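Local coordinates for protein transcriptional regulator (NtrC family) (Aquifex aeolicus, PDB 3DZD) that probably activates sigma54-dependent transcription as a response regulator, its receiver domain controlling a nucleotide-binding AAA+ ATPase domain that is captured here in the inactive state, at residues Pro46-Asp51 and Asp64-Asn69; Arg2-Asp7 and Lys38-Leu43. One frame throughout, in Å; residues are numbered along the deposited sequence.

In the fold
Contacts 1 and 2 each set a helix against the parallel five-stranded sheet of the receiver domain, and their strands, 47-51 and 2-6, are neighbours in that sheet. Their centres lie about 8 Å apart. Contact 1 belongs to the core: its three touching residues are all buried and purely aliphatic. Contact 2 is mixed, with a buried leucine-isoleucine pair at one end and, at the other, a partly exposed arginine and leucine beside the second subunit. The two helices also meet, since Ile40 of contact 2 touches Ile66 of contact 1. At the ends of the strands, the carboxylates of Asp7 and Asp51 come close together.

Contact 1 (Pro46-Asp51 and Asp64-Asn69); sequences PVIVLD and DFIKEN
The strand residues 47-51 and the helix residues 64-69 stand side by side, their shortest CA-CA distance, 8.9 Å, joining Ile48 to Ile66, a spacing bridged by side chains alone. Ile48 and Ile66 both point their CB atoms at the other segment and meet tip to tip, with CD1 of Ile48 3.9 Å from CG2 of Ile66. The torsions explain which branch arrives. In Ile48, CG1 stands anti to the carbonyl carbon (chi1 -64°) and the arm runs on extended to CD1 (chi2 168°), whereas in Ile66 a chi1 of -63° sets CG2 opposite the backbone N and sends it to Ile48. The CG1 of Ile66 is then anti to its carbonyl carbon, which takes CD1 toward Leu50, whose CD2 is 4.5 Å from Ile66 CD1, a looser approach. Ile66 is thus shared between two residues spaced two apart on the strand, which present the same face to the helix. This is the alpha/beta packing of a CheY-like receiver domain, in which helices cover both faces of a parallel sheet; on the other face Val47 packs against helix 105-119. Ile66 also touches Val75 of strand 74-79. Strand 47-51 is the middle strand of the sheet, and at its end the Asp51 carboxylate forms a salt bridge with Lys101, consistent with the acidic pocket of receiver domains, where an aspartate at the end of the third strand is usually the phosphoacceptor.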
ATOM      1  N   PRO A  46       3.438  21.471  -5.822  1.00 43.66           N
ATOM      2  CA  PRO A  46       2.823  20.569  -4.844  1.00 42.90           C
ATOM      3  C   PRO A  46       2.085  21.358  -3.768  1.00 47.48           C
ATOM      4  O   PRO A  46       1.008  20.953  -3.324  1.00 46.63           O
ATOM      5  CB  PRO A  46       4.025  19.851  -4.221  1.00 42.49           C
ATOM      6  CG  PRO A  46       5.102  19.952  -5.230  1.00 45.89           C
ATOM      7  CD  PRO A  46       4.885  21.239  -5.967  1.00 45.30           C
ATOM      8  N   VAL A  47       2.666  22.479  -3.350  1.00 43.60           N
ATOM      9  CA  VAL A  47       2.079  23.287  -2.286  1.00 44.83           C
ATOM     10  C   VAL A  47       1.890  24.735  -2.728  1.00 44.67           C
ATOM     11  O   VAL A  47       2.802  25.359  -3.265  1.00 45.07           O
ATOM     12  CB  VAL A  47       2.954  23.265  -1.018  1.00 43.68           C
ATOM     13  CG1 VAL A  47       2.431  24.254   0.010  1.00 44.18           C
ATOM     14  CG2 VAL A  47       3.032  21.848  -0.448  1.00 42.91           C
ATOM     15  N   ILE A  48       0.699  25.261  -2.493  1.00 45.05           N
ATOM     16  CA  ILE A  48       0.403  26.641  -2.811  1.00 45.90           C
ATOM     17  C   ILE A  48      -0.067  27.340  -1.560  1.00 47.35           C
ATOM     18  O   ILE A  48      -0.922  26.821  -0.840  1.00 45.70           O
ATOM     19  CB  ILE A  48      -0.686  26.749  -3.868  1.00 46.26           C
ATOM     20  CG1 ILE A  48      -0.196  26.140  -5.185  1.00 46.08           C
ATOM     21  CG2 ILE A  48      -1.089  28.197  -4.059  1.00 48.46           C
ATOM     22  CD1 ILE A  48      -1.286  25.946  -6.210  1.00 46.26           C
ATOM     23  N   VAL A  49       0.515  28.512  -1.304  1.00 46.88           N
ATOM     24  CA  VAL A  49       0.196  29.327  -0.144  1.00 47.00           C
ATOM     25  C   VAL A  49      -0.557  30.540  -0.646  1.00 48.06           C
ATOM     26  O   VAL A  49       0.009  31.389  -1.346  1.00 48.48           O
ATOM     27  CB  VAL A  49       1.471  29.813   0.578  1.00 47.16           C
ATOM     28  CG1 VAL A  49       1.119  30.820   1.673  1.00 47.64           C
ATOM     29  CG2 VAL A  49       2.257  28.641   1.144  1.00 46.24           C
ATOM     30  N   LEU A  50      -1.832  30.626  -0.285  1.00 47.94           N
ATOM     31  CA  LEU A  50      -2.726  31.607  -0.886  1.00 48.74           C
ATOM     32  C   LEU A  50      -3.340  32.557   0.135  1.00 50.26           C
ATOM     33  O   LEU A  50      -3.853  32.129   1.168  1.00 49.03           O
ATOM     34  CB  LEU A  50      -3.834  30.883  -1.644  1.00 48.63           C
ATOM     35  CG  LEU A  50      -5.024  31.713  -2.125  1.00 53.34           C
ATOM     36  CD1 LEU A  50      -4.659  32.571  -3.338  1.00 52.38           C
ATOM     37  CD2 LEU A  50      -6.171  30.773  -2.454  1.00 49.24           C
ATOM     38  N   ASP A  51      -3.286  33.850  -0.156  1.00 50.20           N
ATOM     39  CA  ASP A  51      -3.945  34.828   0.703  1.00 51.07           C
ATOM     40  C   ASP A  51      -5.442  34.868   0.399  1.00 52.51           C
ATOM     41  O   ASP A  51      -5.848  34.891  -0.762  1.00 57.46           O
ATOM     42  CB  ASP A  51      -3.317  36.221   0.562  1.00 55.08           C
ATOM     43  CG  ASP A  51      -3.622  37.117   1.756  1.00 61.12           C
ATOM     44  OD1 ASP A  51      -4.804  37.206   2.149  1.00 61.33           O
ATOM     45  OD2 ASP A  51      -2.687  37.729   2.311  1.00 68.37           O
ATOM     46  N   ASP A  64     -10.982  27.323  -6.292  1.00 62.19           N
ATOM     47  CA  ASP A  64     -11.642  26.552  -7.345  1.00 65.55           C
ATOM     48  C   ASP A  64     -10.789  26.512  -8.613  1.00 63.65           C
ATOM     49  O   ASP A  64     -10.720  25.489  -9.294  1.00 62.40           O
ATOM     50  CB  ASP A  64     -13.040  27.100  -7.647  1.00 65.99           C
ATOM     51  CG  ASP A  64     -14.019  26.868  -6.506  1.00 71.64           C
ATOM     52  OD1 ASP A  64     -14.088  25.731  -5.989  1.00 63.90           O
ATOM     53  OD2 ASP A  64     -14.727  27.830  -6.133  1.00 78.71           O
ATOM     54  N   PHE A  65     -10.129  27.621  -8.922  1.00 70.44           N
ATOM     55  CA  PHE A  65      -9.203  27.636 -10.043  1.00 69.17           C
ATOM     56  C   PHE A  65      -8.132  26.569  -9.863  1.00 73.25           C
ATOM     57  O   PHE A  65      -7.800  25.843 -10.798  1.00 73.44           O
ATOM     58  CB  PHE A  65      -8.531  28.995 -10.181  1.00 74.29           C
ATOM     59  CG  PHE A  65      -7.526  29.051 -11.290  1.00 78.58           C
ATOM     60  CD1 PHE A  65      -7.860  29.601 -12.516  1.00 80.35           C
ATOM     61  CD2 PHE A  65      -6.256  28.528 -11.119  1.00 73.66           C
ATOM     62  CE1 PHE A  65      -6.943  29.643 -13.543  1.00 71.65           C
ATOM     63  CE2 PHE A  65      -5.331  28.572 -12.143  1.00 74.68           C
ATOM     64  CZ  PHE A  65      -5.676  29.131 -13.356  1.00 75.28           C
ATOM     65  N   ILE A  66      -7.584  26.498  -8.654  1.00 64.66           N
ATOM     66  CA  ILE A  66      -6.557  25.525  -8.311  1.00 62.01           C
ATOM     67  C   ILE A  66      -7.129  24.107  -8.356  1.00 54.89           C
ATOM     68  O   ILE A  66      -6.496  23.176  -8.870  1.00 49.22           O
ATOM     69  CB  ILE A  66      -5.980  25.817  -6.902  1.00 58.75           C
ATOM     70  CG1 ILE A  66      -5.290  27.185  -6.881  1.00 61.47           C
ATOM     71  CG2 ILE A  66      -5.022  24.718  -6.460  1.00 47.32           C
ATOM     72  CD1 ILE A  66      -5.040  27.724  -5.498  1.00 55.16           C
ATOM     73  N   LYS A  67      -8.327  23.952  -7.805  1.00 92.14           N
ATOM     74  CA  LYS A  67      -9.027  22.675  -7.812  1.00 95.83           C
ATOM     75  C   LYS A  67      -9.207  22.181  -9.243  1.00 99.06           C
ATOM     76  O   LYS A  67      -9.277  20.978  -9.498  1.00100.59           O
ATOM     77  CB  LYS A  67     -10.393  22.835  -7.143  1.00103.61           C
ATOM     78  CG  LYS A  67     -11.277  21.601  -7.191  1.00109.54           C
ATOM     79  CD  LYS A  67     -12.742  21.965  -6.978  1.00119.86           C
ATOM     80  CE  LYS A  67     -12.927  22.908  -5.796  1.00123.34           C
ATOM     81  NZ  LYS A  67     -12.475  22.300  -4.515  1.00119.98           N
ATOM     82  N   GLU A  68      -9.267  23.124 -10.176  1.00 99.98           N
ATOM     83  CA  GLU A  68      -9.554  22.810 -11.568  1.00 98.59           C
ATOM     84  C   GLU A  68      -8.301  22.491 -12.378  1.00 98.04           C
ATOM     85  O   GLU A  68      -8.276  21.529 -13.145  1.00100.64           O
ATOM     86  CB  GLU A  68     -10.302  23.971 -12.223  1.00102.28           C
ATOM     87  CG  GLU A  68     -10.887  23.627 -13.577  1.00107.49           C
ATOM     88  CD  GLU A  68     -11.875  22.484 -13.494  1.00119.55           C
ATOM     89  OE1 GLU A  68     -12.794  22.555 -12.648  1.00128.57           O
ATOM     90  OE2 GLU A  68     -11.732  21.513 -14.270  1.00114.72           O
ATOM     91  N   ASN A  69      -7.265  23.303 -12.202  1.00 66.38           N
ATOM     92  CA  ASN A  69      -6.086  23.229 -13.055  1.00 62.44           C
ATOM     93  C   ASN A  69      -4.828  22.679 -12.375  1.00 66.46           C
ATOM     94  O   ASN A  69      -3.760  22.627 -12.988  1.00 60.16           O
ATOM     95  CB  ASN A  69      -5.805  24.607 -13.653  1.00 68.36           C
ATOM     96  CG  ASN A  69      -7.073  25.311 -14.110  1.00 77.02           C
ATOM     97  OD1 ASN A  69      -8.095  24.673 -14.363  1.00 77.84           O
ATOM     98  ND2 ASN A  69      -7.014  26.632 -14.212  1.00 76.60           N
TER

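Contact 2 (Arg2-Asp7 and Lys38-Leu43); sequences RVLVVD and KKIKEL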
ATOM      1  N   ARG A   2       8.794  22.481  -4.881  1.00 52.85           N
ATOM      2  CA  ARG A   2       8.339  23.827  -5.213  1.00 54.10           C
ATOM      3  C   ARG A   2       7.205  24.319  -4.319  1.00 52.49           C
ATOM      4  O   ARG A   2       6.399  23.532  -3.831  1.00 51.12           O
ATOM      5  CB  ARG A   2       7.914  23.906  -6.673  1.00 55.31           C
ATOM      6  CG  ARG A   2       9.062  23.792  -7.647  1.00 59.98           C
ATOM      7  CD  ARG A   2       8.668  24.360  -8.989  1.00 66.79           C
ATOM      8  NE  ARG A   2       9.697  24.174 -10.008  1.00 75.75           N
ATOM      9  CZ  ARG A   2      10.881  24.780  -9.998  1.00 82.71           C
ATOM     10  NH1 ARG A   2      11.208  25.603  -9.008  1.00 80.67           N
ATOM     11  NH2 ARG A   2      11.746  24.551 -10.977  1.00 84.55           N
ATOM     12  N   VAL A   3       7.157  25.630  -4.103  1.00 48.11           N
ATOM     13  CA  VAL A   3       6.086  26.246  -3.326  1.00 51.48           C
ATOM     14  C   VAL A   3       5.713  27.582  -3.944  1.00 53.60           C
ATOM     15  O   VAL A   3       6.560  28.457  -4.071  1.00 49.50           O
ATOM     16  CB  VAL A   3       6.504  26.481  -1.856  1.00 51.73           C
ATOM     17  CG1 VAL A   3       5.378  27.157  -1.076  1.00 45.65           C
ATOM     18  CG2 VAL A   3       6.904  25.167  -1.198  1.00 51.02           C
ATOM     19  N   LEU A   4       4.455  27.738  -4.341  1.00 46.56           N
ATOM     20  CA  LEU A   4       4.009  29.010  -4.899  1.00 47.60           C
ATOM     21  C   LEU A   4       3.365  29.844  -3.810  1.00 51.21           C
ATOM     22  O   LEU A   4       2.435  29.390  -3.144  1.00 51.28           O
ATOM     23  CB  LEU A   4       3.017  28.807  -6.053  1.00 50.70           C
ATOM     24  CG  LEU A   4       2.342  30.077  -6.598  1.00 56.06           C
ATOM     25  CD1 LEU A   4       3.340  30.986  -7.313  1.00 56.38           C
ATOM     26  CD2 LEU A   4       1.180  29.734  -7.518  1.00 51.21           C
ATOM     27  N   VAL A   5       3.874  31.059  -3.630  1.00 48.67           N
ATOM     28  CA  VAL A   5       3.350  31.985  -2.633  1.00 48.94           C
ATOM     29  C   VAL A   5       2.590  33.115  -3.313  1.00 49.87           C
ATOM     30  O   VAL A   5       3.181  33.926  -4.032  1.00 50.72           O
ATOM     31  CB  VAL A   5       4.470  32.587  -1.764  1.00 49.10           C
ATOM     32  CG1 VAL A   5       3.873  33.509  -0.712  1.00 49.87           C
ATOM     33  CG2 VAL A   5       5.276  31.487  -1.095  1.00 48.55           C
ATOM     34  N   VAL A   6       1.277  33.147  -3.089  1.00 49.84           N
ATOM     35  CA  VAL A   6       0.402  34.159  -3.671  1.00 53.00           C
ATOM     36  C   VAL A   6      -0.047  35.176  -2.618  1.00 58.98           C
ATOM     37  O   VAL A   6      -0.799  34.834  -1.701  1.00 54.50           O
ATOM     38  CB  VAL A   6      -0.853  33.519  -4.284  1.00 54.02           C
ATOM     39  CG1 VAL A   6      -1.645  34.553  -5.054  1.00 55.05           C
ATOM     40  CG2 VAL A   6      -0.465  32.359  -5.187  1.00 49.92           C
ATOM     41  N   ASP A   7       0.403  36.423  -2.753  1.00 52.39           N
ATOM     42  CA  ASP A   7       0.068  37.459  -1.777  1.00 52.67           C
ATOM     43  C   ASP A   7       0.334  38.869  -2.294  1.00 53.93           C
ATOM     44  O   ASP A   7       1.226  39.092  -3.111  1.00 54.38           O
ATOM     45  CB  ASP A   7       0.820  37.235  -0.455  1.00 52.38           C
ATOM     46  CG  ASP A   7       0.175  37.969   0.725  1.00 52.54           C
ATOM     47  OD1 ASP A   7      -0.296  37.303   1.668  1.00 52.19           O
ATOM     48  OD2 ASP A   7       0.136  39.213   0.720  1.00 53.71           O
ATOM     49  N   LYS A  38      -1.263  32.194 -14.355  1.00 63.32           N
ATOM     50  CA  LYS A  38      -0.177  31.985 -15.291  1.00 67.55           C
ATOM     51  C   LYS A  38       0.709  30.846 -14.804  1.00 70.41           C
ATOM     52  O   LYS A  38       0.834  29.808 -15.462  1.00 66.05           O
ATOM     53  CB  LYS A  38       0.641  33.271 -15.416  1.00 75.44           C
ATOM     54  CG  LYS A  38       2.005  33.112 -16.058  1.00 76.36           C
ATOM     55  CD  LYS A  38       1.903  33.063 -17.565  1.00 77.32           C
ATOM     56  CE  LYS A  38       3.235  33.405 -18.196  1.00 83.95           C
ATOM     57  NZ  LYS A  38       4.336  32.638 -17.551  1.00 92.99           N
ATOM     58  N   LYS A  39       1.310  31.034 -13.633  1.00 62.53           N
ATOM     59  CA  LYS A  39       2.297  30.084 -13.132  1.00 63.63           C
ATOM     60  C   LYS A  39       1.736  28.692 -12.831  1.00 52.87           C
ATOM     61  O   LYS A  39       2.429  27.689 -13.001  1.00 52.68           O
ATOM     62  CB  LYS A  39       3.045  30.670 -11.932  1.00 60.00           C
ATOM     63  CG  LYS A  39       4.171  31.593 -12.360  1.00 65.24           C
ATOM     64  CD  LYS A  39       4.596  32.560 -11.280  1.00 63.41           C
ATOM     65  CE  LYS A  39       5.805  33.345 -11.753  1.00 67.77           C
ATOM     66  NZ  LYS A  39       6.044  34.529 -10.909  1.00 71.72           N
ATOM     67  N   ILE A  40       0.481  28.630 -12.406  1.00 64.32           N
ATOM     68  CA  ILE A  40      -0.143  27.351 -12.079  1.00 63.80           C
ATOM     69  C   ILE A  40      -0.306  26.476 -13.327  1.00 66.25           C
ATOM     70  O   ILE A  40       0.046  25.293 -13.319  1.00 63.42           O
ATOM     71  CB  ILE A  40      -1.501  27.566 -11.371  1.00 56.69           C
ATOM     72  CG1 ILE A  40      -1.278  28.183  -9.989  1.00 55.07           C
ATOM     73  CG2 ILE A  40      -2.275  26.271 -11.265  1.00 56.39           C
ATOM     74  CD1 ILE A  40      -2.549  28.564  -9.276  1.00 58.75           C
ATOM     75  N   LYS A  41      -0.824  27.069 -14.399  1.00 80.36           N
ATOM     76  CA  LYS A  41      -1.053  26.353 -15.653  1.00 77.85           C
ATOM     77  C   LYS A  41       0.272  25.983 -16.307  1.00 75.94           C
ATOM     78  O   LYS A  41       0.352  25.046 -17.104  1.00 80.50           O
ATOM     79  CB  LYS A  41      -1.883  27.216 -16.611  1.00 76.58           C
ATOM     80  CG  LYS A  41      -3.299  27.500 -16.128  1.00 74.48           C
ATOM     81  CD  LYS A  41      -3.855  28.783 -16.723  1.00 82.35           C
ATOM     82  CE  LYS A  41      -4.039  28.672 -18.227  1.00 89.18           C
ATOM     83  NZ  LYS A  41      -4.526  29.944 -18.834  1.00100.06           N
ATOM     84  N   GLU A  42       1.308  26.730 -15.951  1.00 64.74           N
ATOM     85  CA  GLU A  42       2.620  26.608 -16.563  1.00 66.06           C
ATOM     86  C   GLU A  42       3.449  25.517 -15.883  1.00 70.24           C
ATOM     87  O   GLU A  42       4.165  24.757 -16.542  1.00 67.23           O
ATOM     88  CB  GLU A  42       3.333  27.956 -16.453  1.00 77.29           C
ATOM     89  CG  GLU A  42       4.641  28.082 -17.210  1.00 85.25           C
ATOM     90  CD  GLU A  42       5.288  29.445 -17.005  1.00100.81           C
ATOM     91  OE1 GLU A  42       5.355  29.911 -15.845  1.00 98.32           O
ATOM     92  OE2 GLU A  42       5.725  30.053 -18.005  1.00112.92           O
ATOM     93  N   LEU A  43       3.338  25.438 -14.561  1.00 64.16           N
ATOM     94  CA  LEU A  43       4.193  24.559 -13.777  1.00 60.84           C
ATOM     95  C   LEU A  43       3.458  24.029 -12.546  1.00 57.91           C
ATOM     96  O   LEU A  43       2.595  24.703 -11.980  1.00 59.20           O
ATOM     97  CB  LEU A  43       5.472  25.304 -13.391  1.00 63.67           C
ATOM     98  CG  LEU A  43       6.294  24.857 -12.180  1.00 67.90           C
ATOM     99  CD1 LEU A  43       6.899  23.472 -12.388  1.00 73.17           C
ATOM    100  CD2 LEU A  43       7.385  25.881 -11.897  1.00 65.28           C
TER
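Arg2 lays the CD-NE part of its side chain against the two methyls of Leu43, the side chains crossing at about a right angle. The nearest atoms are Arg2 NE and Leu43 CD2 at 3.4 Å. Arg2 CD also touches that methyl, and CD1 of Leu43 reaches the same two arginine atoms, so both branches of the leucine take part. The arginine chain is extended from CG to NE (chi2 -160°, chi3 -175°), which carries the guanidinium past the leucine to Glu261 of the second subunit, where NH2 makes a salt bridge, and because Leu43 packs on that same glutamate the leucine borders both partners of the ion pair. Replacing Leu43 with an alanine would remove both methyls, and the CD-NE portion of Arg2 would probably lose its apolar cover, leaving the guanidinium freer to turn.

Further along the strand, Leu4 and Ile40 also cross nearly perpendicularly, Leu4 CD2 being 3.8 Å from Ile40 CG1. The CA atoms of this pair are 8.5 Å apart, closer than those of Arg2 and Leu43 at 9.5 Å. The other branch of the leucine serves a second residue: Leu4 CD1 lies 4.4 Å from the aliphatic CD of Lys39, but the lysine then leads away, its NZ bonding to Thr29 O. Strand 2-6, flanked in the sheet by strands 26-30 and 47-51, here receives a helix on one face while helix 10-22 covers the other through Val3 and Val5, the three-layer alpha/beta/alpha sandwich of the CheY-like receiver fold.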